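Local coordinates for protein adenosine deaminase (PDB 4GXW) that binds zinc as an amidohydrolase of the adenosine and AMP deaminase family and probably deaminates a purine such as adenine or adenosine, at residues A[66-80]-A[299-311]. Residues are numbered along the deposited sequence; the frame is centred on the assembly and turned at random.
Sequences FYARGEKPVGVLHVL and NTDDPTLHKVNPS. With ZN (zinc ion), chain C.
The guanidinium of Arg69 lies flat on the imidazole of His306, their centres 3.9 Å apart and their planes 18° from parallel, with NH2 over the middle of the ring. Pro73 CB covers the other face of the guanidinium; beneath the imidazole lies Asp302 CB, while Val76 CG1 and a water meet its edge. Arg69 reaches this place with CG anti to the backbone N (chi1 -177°) and a bend at chi2. Polar partners restrain the stack: Ser269 holds Arg69 NH1, Thr267 holds His306 ND1, and a water accepts from Arg69 NE (2.7 Å) while donating to His306 O.

The second flat group, the Tyr67 ring, carries Leu305 CD2 over its centre, a CH-pi contact with 3.8 Å from CD2 to the ring centroid, 13° off the ring normal; its OH bonds to Val42 O. The other branch of Leu305, CD1, enters an apolar pocket formed by Val76 CB, Val79 CG1 and Leu80 CD1, at 3.8 to 4.0 Å, with Val79 CG1 touching both branches.

In this TIM-barrel amidohydrolase the segment 299-311 follows strand 295-298 and brings in Asp301, whose OD1 binds zinc at 2.2 Å together with His35, His37, His216 and a water. That water also donates to Asp301 OD2. In the next turn, a weakly bonded helix at about 303-306, His306 faces the connecting loop through Arg69, while Leu305 sits between Tyr67 and the start of helix 77-87, next to the metal site.

No direct hydrogen bond joins the segments; another water lies within hydrogen-bonding distance of Leu305 O (2.7 Å) and Ala68 O, linking the two backbones. Toward the surface, the extended Lys307 chain runs past Arg69 CB, which lies 3.6 Å from Lys307 CE.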
loop_
_atom_site.group_PDB
_atom_site.type_symbol
_atom_site.label_atom_id
_atom_site.label_comp_id
_atom_site.label_asym_id
_atom_site.label_seq_id
_atom_site.Cartn_x
_atom_site.Cartn_y
_atom_site.Cartn_z
ATOM N N PHE A 66 -9.582 17.916 2.746
ATOM C CA PHE A 66 -8.446 17.003 2.630
ATOM C C PHE A 66 -8.829 15.590 3.073
ATOM O O PHE A 66 -8.446 14.607 2.437
ATOM C CB PHE A 66 -7.261 17.501 3.472
ATOM C CG PHE A 66 -6.405 18.535 2.787
ATOM C CD1 PHE A 66 -6.446 18.693 1.409
ATOM C CD2 PHE A 66 -5.547 19.343 3.524
ATOM C CE1 PHE A 66 -5.651 19.641 0.781
ATOM C CE2 PHE A 66 -4.750 20.291 2.902
ATOM C CZ PHE A 66 -4.804 20.441 1.529
ATOM N N TYR A 67 -9.589 15.496 4.163
ATOM C CA TYR A 67 -9.966 14.203 4.743
ATOM C C TYR A 67 -11.357 13.709 4.347
ATOM O O TYR A 67 -11.772 12.622 4.752
ATOM C CB TYR A 67 -9.825 14.227 6.272
ATOM C CG TYR A 67 -8.411 13.948 6.743
ATOM C CD1 TYR A 67 -7.452 14.951 6.749
ATOM C CD2 TYR A 67 -8.031 12.676 7.162
ATOM C CE1 TYR A 67 -6.159 14.705 7.170
ATOM C CE2 TYR A 67 -6.735 12.415 7.587
ATOM C CZ TYR A 67 -5.802 13.434 7.582
ATOM O OH TYR A 67 -4.509 13.203 7.991
ATOM N N ALA A 68 -12.074 14.503 3.557
ATOM C CA ALA A 68 -13.372 14.080 3.041
ATOM C C ALA A 68 -13.193 13.049 1.932
ATOM O O ALA A 68 -12.430 13.266 0.988
ATOM C CB ALA A 68 -14.161 15.275 2.532
ATOM N N ARG A 69 -13.899 11.930 2.056
ATOM C CA ARG A 69 -13.809 10.842 1.092
ATOM C C ARG A 69 -15.181 10.584 0.472
ATOM O O ARG A 69 -16.013 9.878 1.050
ATOM C CB ARG A 69 -13.272 9.585 1.776
ATOM C CG ARG A 69 -13.058 8.399 0.856
ATOM C CD ARG A 69 -11.984 8.681 -0.175
ATOM N NE ARG A 69 -11.625 7.469 -0.901
ATOM C CZ ARG A 69 -10.691 7.407 -1.845
ATOM N NH1 ARG A 69 -10.014 8.496 -2.184
ATOM N NH2 ARG A 69 -10.429 6.252 -2.445
ATOM N N GLY A 70 -15.406 11.162 -0.707
ATOM C CA GLY A 70 -16.715 11.157 -1.341
ATOM C C GLY A 70 -16.969 10.006 -2.298
ATOM O O GLY A 70 -16.159 9.085 -2.400
ATOM N N GLU A 71 -18.090 10.073 -3.015
ATOM C CA GLU A 71 -18.578 8.940 -3.810
ATOM C C GLU A 71 -17.855 8.734 -5.149
ATOM O O GLU A 71 -17.627 7.597 -5.565
ATOM C CB GLU A 71 -20.093 9.040 -4.012
ATOM C CG GLU A 71 -20.549 10.339 -4.647
ATOM C CD GLU A 71 -22.056 10.434 -4.781
ATOM O OE1 GLU A 71 -22.707 9.396 -5.024
ATOM O OE2 GLU A 71 -22.588 11.554 -4.642
ATOM N N LYS A 72 -17.509 9.825 -5.825
ATOM C CA LYS A 72 -16.627 9.756 -6.987
ATOM C C LYS A 72 -15.306 10.403 -6.603
ATOM O O LYS A 72 -14.928 11.422 -7.182
ATOM C CB LYS A 72 -17.221 10.518 -8.173
ATOM C CG LYS A 72 -18.469 9.916 -8.789
ATOM C CD LYS A 72 -18.674 10.478 -10.189
ATOM C CE LYS A 72 -19.935 9.945 -10.845
ATOM N NZ LYS A 72 -21.129 10.718 -10.423
ATOM N N PRO A 73 -14.584 9.803 -5.640
ATOM C CA PRO A 73 -13.539 10.545 -4.924
ATOM C C PRO A 73 -12.382 11.020 -5.796
ATOM O O PRO A 73 -11.919 10.313 -6.692
ATOM C CB PRO A 73 -13.036 9.532 -3.891
ATOM C CG PRO A 73 -13.263 8.213 -4.528
ATOM C CD PRO A 73 -14.534 8.361 -5.337
ATOM N N VAL A 74 -11.926 12.235 -5.519
ATOM C CA VAL A 74 -10.728 12.757 -6.148
ATOM C C VAL A 74 -9.509 12.065 -5.551
ATOM O O VAL A 74 -9.553 11.569 -4.421
ATOM C CB VAL A 74 -10.606 14.279 -5.946
ATOM C CG1 VAL A 74 -11.746 15.002 -6.651
ATOM C CG2 VAL A 74 -10.589 14.621 -4.462
ATOM N N GLY A 75 -8.426 12.018 -6.318
ATOM C CA GLY A 75 -7.186 11.457 -5.822
ATOM C C GLY A 75 -6.628 12.327 -4.713
ATOM O O GLY A 75 -6.889 13.529 -4.665
ATOM N N VAL A 76 -5.846 11.719 -3.829
ATOM C CA VAL A 76 -5.379 12.400 -2.628
ATOM C C VAL A 76 -3.924 12.857 -2.737
ATOM O O VAL A 76 -3.309 13.223 -1.736
ATOM C CB VAL A 76 -5.532 11.493 -1.394
ATOM C CG1 VAL A 76 -6.977 11.016 -1.265
ATOM C CG2 VAL A 76 -4.594 10.304 -1.494
ATOM N N LEU A 77 -3.381 12.849 -3.950
ATOM C CA LEU A 77 -1.985 13.230 -4.149
ATOM C C LEU A 77 -1.717 14.653 -3.653
ATOM O O LEU A 77 -0.633 14.944 -3.138
ATOM C CB LEU A 77 -1.581 13.061 -5.617
ATOM C CG LEU A 77 -1.700 11.624 -6.137
ATOM C CD1 LEU A 77 -1.194 11.518 -7.567
ATOM C CD2 LEU A 77 -0.954 10.647 -5.243
ATOM N N HIS A 78 -2.718 15.521 -3.771
ATOM C CA HIS A 78 -2.588 16.906 -3.314
ATOM C C HIS A 78 -2.416 17.018 -1.799
ATOM O O HIS A 78 -1.791 17.962 -1.310
ATOM C CB HIS A 78 -3.767 17.759 -3.783
ATOM C CG HIS A 78 -5.083 17.345 -3.205
ATOM N ND1 HIS A 78 -5.786 18.130 -2.316
ATOM C CD2 HIS A 78 -5.822 16.225 -3.385
ATOM C CE1 HIS A 78 -6.905 17.513 -1.979
ATOM N NE2 HIS A 78 -6.949 16.354 -2.611
ATOM N N VAL A 79 -2.956 16.054 -1.054
ATOM C CA VAL A 79 -2.790 16.060 0.393
ATOM C C VAL A 79 -1.346 15.710 0.737
ATOM O O VAL A 79 -0.744 16.339 1.612
ATOM C CB VAL A 79 -3.744 15.063 1.087
ATOM C CG1 VAL A 79 -3.544 15.100 2.600
ATOM C CG2 VAL A 79 -5.192 15.375 0.724
ATOM N N LEU A 80 -0.798 14.718 0.034
ATOM C CA LEU A 80 0.601 14.354 0.201
ATOM C C LEU A 80 1.490 15.550 -0.106
ATOM O O LEU A 80 2.453 15.821 0.618
ATOM C CB LEU A 80 0.979 13.173 -0.694
ATOM C CG LEU A 80 0.723 11.784 -0.102
ATOM C CD1 LEU A 80 -0.762 11.514 0.116
ATOM C CD2 LEU A 80 1.349 10.712 -0.988
ATOM N N ASN A 299 -4.433 -4.274 0.055
ATOM C CA ASN A 299 -3.751 -3.297 0.884
ATOM C C ASN A 299 -4.587 -2.027 0.982
ATOM O O ASN A 299 -5.535 -1.855 0.214
ATOM C CB ASN A 299 -2.396 -2.958 0.263
ATOM C CG ASN A 299 -1.421 -4.098 0.345
ATOM O OD1 ASN A 299 -0.722 -4.231 1.335
ATOM N ND2 ASN A 299 -1.364 -4.931 -0.698
ATOM N N THR A 300 -4.203 -1.124 1.891
ATOM C CA THR A 300 -4.946 0.116 2.135
ATOM C C THR A 300 -4.518 1.315 1.282
ATOM O O THR A 300 -5.340 2.199 1.027
ATOM C CB THR A 300 -4.933 0.535 3.636
ATOM O OG1 THR A 300 -3.587 0.784 4.066
ATOM C CG2 THR A 300 -5.572 -0.539 4.526
ATOM N N ASP A 301 -3.243 1.361 0.875
ATOM C CA ASP A 301 -2.661 2.459 0.053
ATOM C C ASP A 301 -2.530 3.773 0.832
ATOM O O ASP A 301 -1.419 4.204 1.147
ATOM C CB ASP A 301 -3.450 2.650 -1.260
ATOM C CG ASP A 301 -2.621 3.248 -2.429
ATOM O OD1 ASP A 301 -1.383 3.475 -2.378
ATOM O OD2 ASP A 301 -3.255 3.471 -3.483
ATOM N N ASP A 302 -3.662 4.402 1.144
ATOM C CA ASP A 302 -3.686 5.651 1.915
ATOM C C ASP A 302 -4.767 5.501 2.978
ATOM O O ASP A 302 -5.865 6.057 2.830
ATOM C CB ASP A 302 -3.989 6.858 1.011
ATOM C CG ASP A 302 -3.029 6.977 -0.146
ATOM O OD1 ASP A 302 -1.883 7.425 0.065
ATOM O OD2 ASP A 302 -3.416 6.634 -1.288
ATOM N N PRO A 303 -4.479 4.740 4.045
ATOM C CA PRO A 303 -5.542 4.299 4.957
ATOM C C PRO A 303 -6.339 5.432 5.597
ATOM O O PRO A 303 -7.557 5.320 5.708
ATOM C CB PRO A 303 -4.793 3.472 6.016
ATOM C CG PRO A 303 -3.359 3.897 5.879
ATOM C CD PRO A 303 -3.174 4.178 4.431
ATOM N N THR A 304 -5.690 6.513 6.009
ATOM C CA THR A 304 -6.448 7.554 6.700
ATOM C C THR A 304 -7.186 8.478 5.737
ATOM O O THR A 304 -8.193 9.081 6.107
ATOM C CB THR A 304 -5.576 8.378 7.647
ATOM O OG1 THR A 304 -4.514 8.975 6.896
ATOM C CG2 THR A 304 -5.017 7.499 8.757
ATOM N N LEU A 305 -6.694 8.585 4.508
ATOM C CA LEU A 305 -7.331 9.436 3.503
ATOM C C LEU A 305 -8.420 8.689 2.729
ATOM O O LEU A 305 -9.415 9.286 2.319
ATOM C CB LEU A 305 -6.288 9.996 2.538
ATOM C CG LEU A 305 -5.207 10.858 3.192
ATOM C CD1 LEU A 305 -4.207 11.358 2.166
ATOM C CD2 LEU A 305 -5.812 12.027 3.946
ATOM N N HIS A 306 -8.235 7.387 2.542
ATOM C CA HIS A 306 -9.243 6.535 1.910
ATOM C C HIS A 306 -10.285 6.055 2.918
ATOM O O HIS A 306 -11.277 5.443 2.533
ATOM C CB HIS A 306 -8.599 5.301 1.275
ATOM C CG HIS A 306 -7.895 5.570 -0.021
ATOM N ND1 HIS A 306 -7.575 4.558 -0.902
ATOM C CD2 HIS A 306 -7.442 6.715 -0.578
ATOM C CE1 HIS A 306 -6.953 5.074 -1.948
ATOM N NE2 HIS A 306 -6.861 6.381 -1.779
ATOM N N LYS A 307 -10.045 6.316 4.201
ATOM C CA LYS A 307 -10.916 5.835 5.278
ATOM C C LYS A 307 -11.061 4.318 5.244
ATOM O O LYS A 307 -12.175 3.783 5.313
ATOM C CB LYS A 307 -12.301 6.490 5.218
ATOM C CG LYS A 307 -12.287 8.008 5.336
ATOM C CD LYS A 307 -13.707 8.569 5.246
ATOM C CE LYS A 307 -13.716 10.090 5.280
ATOM N NZ LYS A 307 -15.069 10.668 5.039
ATOM N N VAL A 308 -9.935 3.623 5.144
ATOM C CA VAL A 308 -9.928 2.167 5.137
ATOM C C VAL A 308 -8.753 1.640 5.959
ATOM O O VAL A 308 -7.607 2.025 5.733
ATOM C CB VAL A 308 -9.926 1.613 3.673
ATOM C CG1 VAL A 308 -8.668 2.042 2.902
ATOM C CG2 VAL A 308 -10.103 0.097 3.644
ATOM N N ASN A 309 -9.040 0.789 6.938
ATOM C CA ASN A 309 -7.979 0.148 7.719
ATOM C C ASN A 309 -7.705 -1.263 7.148
ATOM O O ASN A 309 -8.459 -1.728 6.279
ATOM C CB ASN A 309 -8.320 0.169 9.221
ATOM C CG ASN A 309 -9.514 -0.693 9.570
ATOM O OD1 ASN A 309 -9.612 -1.842 9.135
ATOM N ND2 ASN A 309 -10.431 -0.148 10.377
ATOM N N PRO A 310 -6.631 -1.947 7.607
ATOM C CA PRO A 310 -6.304 -3.248 7.012
ATOM C C PRO A 310 -7.445 -4.269 7.136
ATOM O O PRO A 310 -7.690 -5.001 6.175
ATOM C CB PRO A 310 -5.069 -3.692 7.803
ATOM C CG PRO A 310 -4.383 -2.384 8.147
ATOM C CD PRO A 310 -5.529 -1.443 8.453
ATOM N N SER A 311 -8.136 -4.315 8.273
ATOM C CA SER A 311 -9.260 -5.243 8.430
ATOM C C SER A 311 -10.373 -4.976 7.418
ATOM O O SER A 311 -11.006 -5.912 6.914
ATOM C CB SER A 311 -9.810 -5.197 9.861
ATOM O OG SER A 311 -8.808 -5.567 10.792
HETATM ZN ZN ZN C . 0.044 3.607 -4.004
HETATM O O HOH W 1 -9.771 11.742 1.236
HETATM O O HOH W 2 -12.118 4.900 -0.115
HETATM O O HOH W 3 -5.789 8.343 -4.191
HETATM O O HOH W 4 -1.405 4.072 -5.255
#